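Local atomic coordinates of annexin A8 (Homo sapiens, PDB entry 1W3W), a protein that binds calcium and acidic phospholipids and acts as an anticoagulant, indirectly inhibiting the thromboplastin-specific complex of the blood coagulation cascade. Residues 155-160 with 197-202; 159-164 with 204-209. All coordinates share one frame; numbering follows the deposited sequence.

Interactions 1 and 2 are two successive levels of a single helix pair, helix 153-163 against helix 198-207, with centres about 8 Å apart. Both helices run the same way, so each step along the chain takes the contact from its N-terminal part, interaction 1, to its C-terminal part, interaction 2; the segments of helix 153-163 overlap at L159 and V160. The first level is apolar packing with a polar margin, the second a disulfide. Because helix 153-163 belongs to the second predicted annexin repeat and helix 198-207 to the third, the pair joins two repeats across a connection of 34 residues, away from the calcium site.

Interaction 1: 155-160 with 197-202; sequences LERILV and DEMKFI
I158 and I202 form the apolar centre of this contact, and the branch that does the touching is CG2 of I202. That methyl lies against the backbone as well as the side chain of its partner: I202 CG2 is 3.7 Å from I158 CA and 3.8 Å from I158 CB. With chi1 at -71°, I202 has CG1 on the far side from its own carbonyl carbon and CG2 opposite its backbone N, which sends the methyl across to helix 153-163. I158 answers with its CB and CG1, the latter 4.0 Å from I202 CG2, and the two branched chains meet at a slant. The ethyl arm of I202 has a second neighbour: its CD1 comes within 4.4 Å of R157 CB, where the apolar centre gives way to the exposed margin.

At that margin R157 and M199 run roughly perpendicular to each other. Both chains are bent at chi2 and chi3; in M199 these folds bring the sulfur toward the arginine, although its CB does not face the other helix. The result is a van der Waals approach of R157 NE to M199 SD at 3.9 Å, with the sulfur oblique to the guanidinium plane.

The two helices are nearly parallel, crossing at -18° with their axes 10.3 Å apart at closest approach, and the nearest backbone pair is I158 with I202. On the other sides of helix 153-163, L155 and L159 pack on helix 113-122, and E156, L159 and V160 meet helix 143-150. Helix 198-207 has its own neighbours: F201 packs on helix 176-191, while F201 and I202 both touch M244 of helix 238-252. The isoleucine pair thus joins helices of the second and third predicted annexin repeats.

Interaction 2: 159-164 with 204-209; sequences LVCLLQ and ILCTRS
A disulfide between C161 and C206 covalently joins helix 153-163 to helix 198-207, its SG atoms 2.0 Å apart and its chi3 of 84° close to the 90° such a bond prefers. The cysteines reach it differently. C161 SG lies opposite its own backbone N, with chi1 -174°, and leans out toward helix 198-207; C206 SG, at chi1 68°, sits between its backbone N and carbonyl carbon. The near-perpendicular twist about the S-S bond sets C161 CB 3.8 Å from C206 CB. L162 and C206 have the nearest CA atoms of the two segments, 5.7 Å apart.

Packing is close around the bridge itself but thins out quickly to either flank. On the buried flank L162 supplies its CD2 methyl, which rests 4.1 Å from C206 CB, a modest apolar contact beside the bridge. On the partly exposed flank the bridge has a lighter neighbour, the CG2 methyl of T207, at 3.9 Å from C161 SG. The methyl is turned to the sulfur, whereas OG1 of T207 is engaged within its own helix, hydrogen-bonded to T203 O. The two segments bury only 165 Å² between them, and much of that belongs to the cysteines.

Both helices end near this point: Q164 and R208 are the first residues to leave helical geometry, so the disulfide ties the chain close to two helix C-termini. S166 OG hydrogen-bonds to C206 O, a further tie between helix 198-207 and the chain just beyond helix 153-163. Farther out, L159 and L163 pack on helices 113-122 and 143-150, I204 lies on helix 176-191, and R208 forms a salt bridge with D182 of that same helix. S209 OG caps H212 N at the start of helix 210-224.

Interaction 1: 155-160 with 197-202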
loop_
_atom_site.group_PDB
_atom_site.type_symbol
_atom_site.label_atom_id
_atom_site.label_comp_id
_atom_site.label_asym_id
_atom_site.label_seq_id
_atom_site.Cartn_x
_atom_site.Cartn_y
_atom_site.Cartn_z
ATOM N N LEU A 155 13.489 13.299 4.406
ATOM C CA LEU A 155 12.277 12.530 4.133
ATOM C C LEU A 155 11.561 13.141 2.943
ATOM O O LEU A 155 11.192 12.433 2.022
ATOM C CB LEU A 155 11.338 12.512 5.334
ATOM C CG LEU A 155 10.027 11.763 5.059
ATOM C CD1 LEU A 155 10.290 10.274 4.932
ATOM C CD2 LEU A 155 9.012 12.041 6.136
ATOM N N GLU A 156 11.387 14.463 2.976
ATOM C CA GLU A 156 10.794 15.212 1.873
ATOM C C GLU A 156 11.490 14.969 0.545
ATOM O O GLU A 156 10.831 14.814 -0.487
ATOM C CB GLU A 156 10.826 16.711 2.175
ATOM C CG GLU A 156 9.997 17.556 1.224
ATOM C CD GLU A 156 10.729 17.964 -0.038
ATOM O OE1 GLU A 156 11.974 18.025 -0.055
ATOM O OE2 GLU A 156 10.051 18.230 -1.040
ATOM N N ARG A 157 12.820 14.956 0.578
ATOM C CA ARG A 157 13.622 14.742 -0.611
ATOM C C ARG A 157 13.412 13.354 -1.220
ATOM O O ARG A 157 13.239 13.240 -2.422
ATOM C CB ARG A 157 15.109 14.956 -0.296
ATOM C CG ARG A 157 15.447 16.403 0.136
ATOM C CD ARG A 157 15.669 17.370 -1.022
ATOM N NE ARG A 157 16.992 18.002 -0.943
ATOM C CZ ARG A 157 17.329 19.170 -1.499
ATOM N NH1 ARG A 157 16.451 19.884 -2.208
ATOM N NH2 ARG A 157 18.569 19.628 -1.346
ATOM N N ILE A 158 13.442 12.297 -0.404
ATOM C CA ILE A 158 13.237 10.951 -0.955
ATOM C C ILE A 158 11.805 10.745 -1.477
ATOM O O ILE A 158 11.611 10.114 -2.506
ATOM C CB ILE A 158 13.655 9.827 0.035
ATOM C CG1 ILE A 158 13.738 8.489 -0.707
ATOM C CG2 ILE A 158 12.708 9.720 1.215
ATOM C CD1 ILE A 158 14.312 7.380 0.138
ATOM N N LEU A 159 10.812 11.287 -0.783
ATOM C CA LEU A 159 9.423 11.120 -1.197
ATOM C C LEU A 159 9.164 11.819 -2.524
ATOM O O LEU A 159 8.567 11.243 -3.434
ATOM C CB LEU A 159 8.471 11.627 -0.116
ATOM C CG LEU A 159 8.498 10.849 1.204
ATOM C CD1 LEU A 159 7.568 11.467 2.199
ATOM C CD2 LEU A 159 8.166 9.369 1.010
ATOM N N VAL A 160 9.632 13.058 -2.641
ATOM C CA VAL A 160 9.527 13.796 -3.890
ATOM C C VAL A 160 10.264 13.090 -5.039
ATOM O O VAL A 160 9.771 13.037 -6.166
ATOM C CB VAL A 160 10.032 15.260 -3.698
ATOM C CG1 VAL A 160 10.514 15.865 -5.005
ATOM C CG2 VAL A 160 8.918 16.093 -3.102
ATOM N N ASP A 197 26.206 11.146 4.374
ATOM C CA ASP A 197 25.764 11.870 3.183
ATOM C C ASP A 197 24.466 11.244 2.683
ATOM O O ASP A 197 24.462 10.410 1.768
ATOM C CB ASP A 197 26.840 11.842 2.096
ATOM C CG ASP A 197 26.548 12.799 0.955
ATOM O OD1 ASP A 197 25.386 13.252 0.810
ATOM O OD2 ASP A 197 27.428 13.154 0.147
ATOM N N GLU A 198 23.368 11.682 3.293
ATOM C CA GLU A 198 22.052 11.091 3.064
ATOM C C GLU A 198 21.640 11.233 1.598
ATOM O O GLU A 198 21.029 10.327 1.046
ATOM C CB GLU A 198 20.978 11.720 3.974
ATOM C CG GLU A 198 21.376 11.997 5.429
ATOM C CD GLU A 198 21.335 10.769 6.316
ATOM O OE1 GLU A 198 21.744 9.679 5.853
ATOM O OE2 GLU A 198 20.898 10.897 7.486
ATOM N N MET A 199 21.988 12.357 0.973
ATOM C CA MET A 199 21.588 12.631 -0.414
ATOM C C MET A 199 22.139 11.625 -1.414
ATOM O O MET A 199 21.526 11.389 -2.447
ATOM C CB MET A 199 22.001 14.046 -0.844
ATOM C CG MET A 199 21.024 15.137 -0.429
ATOM S SD MET A 199 19.278 14.814 -0.874
ATOM C CE MET A 199 19.401 14.636 -2.648
ATOM N N LYS A 200 23.298 11.048 -1.109
ATOM C CA LYS A 200 23.893 10.038 -1.973
ATOM C C LYS A 200 23.092 8.737 -1.920
ATOM O O LYS A 200 22.808 8.137 -2.956
ATOM C CB LYS A 200 25.359 9.788 -1.607
ATOM C CG LYS A 200 26.192 9.291 -2.778
ATOM C CD LYS A 200 26.403 10.379 -3.850
ATOM C CE LYS A 200 25.536 10.166 -5.111
ATOM N NZ LYS A 200 26.357 10.128 -6.370
ATOM N N PHE A 201 22.734 8.313 -0.709
ATOM C CA PHE A 201 21.810 7.201 -0.531
ATOM C C PHE A 201 20.497 7.449 -1.256
ATOM O O PHE A 201 20.004 6.574 -1.972
ATOM C CB PHE A 201 21.517 6.960 0.952
ATOM C CG PHE A 201 22.493 6.051 1.622
ATOM C CD1 PHE A 201 22.206 4.703 1.782
ATOM C CD2 PHE A 201 23.693 6.542 2.110
ATOM C CE1 PHE A 201 23.110 3.853 2.411
ATOM C CE2 PHE A 201 24.602 5.700 2.745
ATOM C CZ PHE A 201 24.311 4.356 2.891
ATOM N N ILE A 202 19.935 8.643 -1.080
ATOM C CA ILE A 202 18.595 8.940 -1.589
ATOM C C ILE A 202 18.559 8.883 -3.106
ATOM O O ILE A 202 17.664 8.267 -3.695
ATOM C CB ILE A 202 18.091 10.315 -1.071
ATOM C CG1 ILE A 202 17.782 10.223 0.423
ATOM C CG2 ILE A 202 16.847 10.772 -1.839
ATOM C CD1 ILE A 202 17.554 11.580 1.091
#

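Interaction 2: 159-164 with 204-209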
loop_
_atom_site.group_PDB
_atom_site.type_symbol
_atom_site.label_atom_id
_atom_site.label_comp_id
_atom_site.label_asym_id
_atom_site.label_seq_id
_atom_site.Cartn_x
_atom_site.Cartn_y
_atom_site.Cartn_z
ATOM N N LEU A 159 10.812 11.287 -0.783
ATOM C CA LEU A 159 9.423 11.120 -1.197
ATOM C C LEU A 159 9.164 11.819 -2.524
ATOM O O LEU A 159 8.567 11.243 -3.434
ATOM C CB LEU A 159 8.471 11.627 -0.116
ATOM C CG LEU A 159 8.498 10.849 1.204
ATOM C CD1 LEU A 159 7.568 11.467 2.199
ATOM C CD2 LEU A 159 8.166 9.369 1.010
ATOM N N VAL A 160 9.632 13.058 -2.641
ATOM C CA VAL A 160 9.527 13.796 -3.890
ATOM C C VAL A 160 10.264 13.090 -5.039
ATOM O O VAL A 160 9.771 13.037 -6.166
ATOM C CB VAL A 160 10.032 15.260 -3.698
ATOM C CG1 VAL A 160 10.514 15.865 -5.005
ATOM C CG2 VAL A 160 8.918 16.093 -3.102
ATOM N N CYS A 161 11.428 12.534 -4.747
ATOM C CA CYS A 161 12.188 11.787 -5.745
ATOM C C CYS A 161 11.441 10.545 -6.231
ATOM O O CYS A 161 11.460 10.248 -7.418
ATOM C CB CYS A 161 13.551 11.394 -5.187
ATOM S SG CYS A 161 14.628 10.621 -6.420
ATOM N N LEU A 162 10.762 9.837 -5.330
ATOM C CA LEU A 162 10.003 8.640 -5.717
ATOM C C LEU A 162 8.873 8.968 -6.698
ATOM O O LEU A 162 8.504 8.132 -7.525
ATOM C CB LEU A 162 9.462 7.907 -4.483
ATOM C CG LEU A 162 10.530 7.196 -3.643
ATOM C CD1 LEU A 162 9.955 6.685 -2.336
ATOM C CD2 LEU A 162 11.169 6.067 -4.401
ATOM N N LEU A 163 8.334 10.184 -6.605
ATOM C CA LEU A 163 7.294 10.663 -7.516
ATOM C C LEU A 163 7.847 11.214 -8.819
ATOM O O LEU A 163 7.167 11.183 -9.843
ATOM C CB LEU A 163 6.510 11.808 -6.877
ATOM C CG LEU A 163 5.598 11.551 -5.693
ATOM C CD1 LEU A 163 5.080 12.899 -5.183
ATOM C CD2 LEU A 163 4.450 10.617 -6.089
ATOM N N GLN A 164 9.055 11.768 -8.752
ATOM C CA GLN A 164 9.632 12.575 -9.829
ATOM C C GLN A 164 10.308 11.625 -10.782
ATOM O O GLN A 164 11.535 11.479 -10.764
ATOM C CB GLN A 164 10.645 13.591 -9.271
ATOM C CG GLN A 164 10.002 14.832 -8.648
ATOM C CD GLN A 164 9.874 15.982 -9.629
ATOM O OE1 GLN A 164 9.701 15.757 -10.827
ATOM N NE2 GLN A 164 9.964 17.213 -9.129
ATOM N N ILE A 204 20.627 7.393 -5.339
ATOM C CA ILE A 204 20.828 6.067 -5.904
ATOM C C ILE A 204 19.602 5.164 -5.648
ATOM O O ILE A 204 19.121 4.486 -6.560
ATOM C CB ILE A 204 22.137 5.454 -5.345
ATOM C CG1 ILE A 204 23.339 6.173 -5.974
ATOM C CG2 ILE A 204 22.208 3.956 -5.598
ATOM C CD1 ILE A 204 24.624 6.046 -5.182
ATOM N N LEU A 205 19.099 5.167 -4.417
ATOM C CA LEU A 205 17.936 4.350 -4.063
ATOM C C LEU A 205 16.669 4.765 -4.837
ATOM O O LEU A 205 15.847 3.924 -5.143
ATOM C CB LEU A 205 17.678 4.385 -2.541
ATOM C CG LEU A 205 18.091 3.195 -1.659
ATOM C CD1 LEU A 205 19.295 2.399 -2.129
ATOM C CD2 LEU A 205 18.307 3.687 -0.229
ATOM N N CYS A 206 16.536 6.040 -5.192
ATOM C CA CYS A 206 15.307 6.527 -5.826
ATOM C C CYS A 206 15.354 6.643 -7.364
ATOM O O CYS A 206 14.327 6.481 -8.006
ATOM C CB CYS A 206 14.801 7.822 -5.145
ATOM S SG CYS A 206 15.782 9.343 -5.329
ATOM N N THR A 207 16.527 6.846 -7.965
ATOM C CA THR A 207 16.620 7.006 -9.434
ATOM C C THR A 207 17.028 5.750 -10.217
ATOM O O THR A 207 16.807 5.685 -11.421
ATOM C CB THR A 207 17.574 8.169 -9.815
ATOM O OG1 THR A 207 18.902 7.889 -9.364
ATOM C CG2 THR A 207 17.186 9.449 -9.089
ATOM N N ARG A 208 17.618 4.757 -9.562
ATOM C CA ARG A 208 18.043 3.539 -10.264
ATOM C C ARG A 208 16.920 2.532 -10.358
ATOM O O ARG A 208 16.040 2.495 -9.520
ATOM C CB ARG A 208 19.230 2.889 -9.554
ATOM C CG ARG A 208 20.419 3.796 -9.436
ATOM C CD ARG A 208 21.022 4.192 -10.764
ATOM N NE ARG A 208 22.287 4.869 -10.528
ATOM C CZ ARG A 208 22.556 6.144 -10.820
ATOM N NH1 ARG A 208 21.670 6.929 -11.438
ATOM N NH2 ARG A 208 23.754 6.632 -10.518
ATOM N N SER A 209 16.975 1.688 -11.373
ATOM C CA SER A 209 16.005 0.622 -11.524
ATOM C C SER A 209 16.193 -0.461 -10.469
ATOM O O SER A 209 17.273 -0.588 -9.896
ATOM C CB SER A 209 16.138 0.003 -12.912
ATOM O OG SER A 209 17.351 -0.709 -13.049
#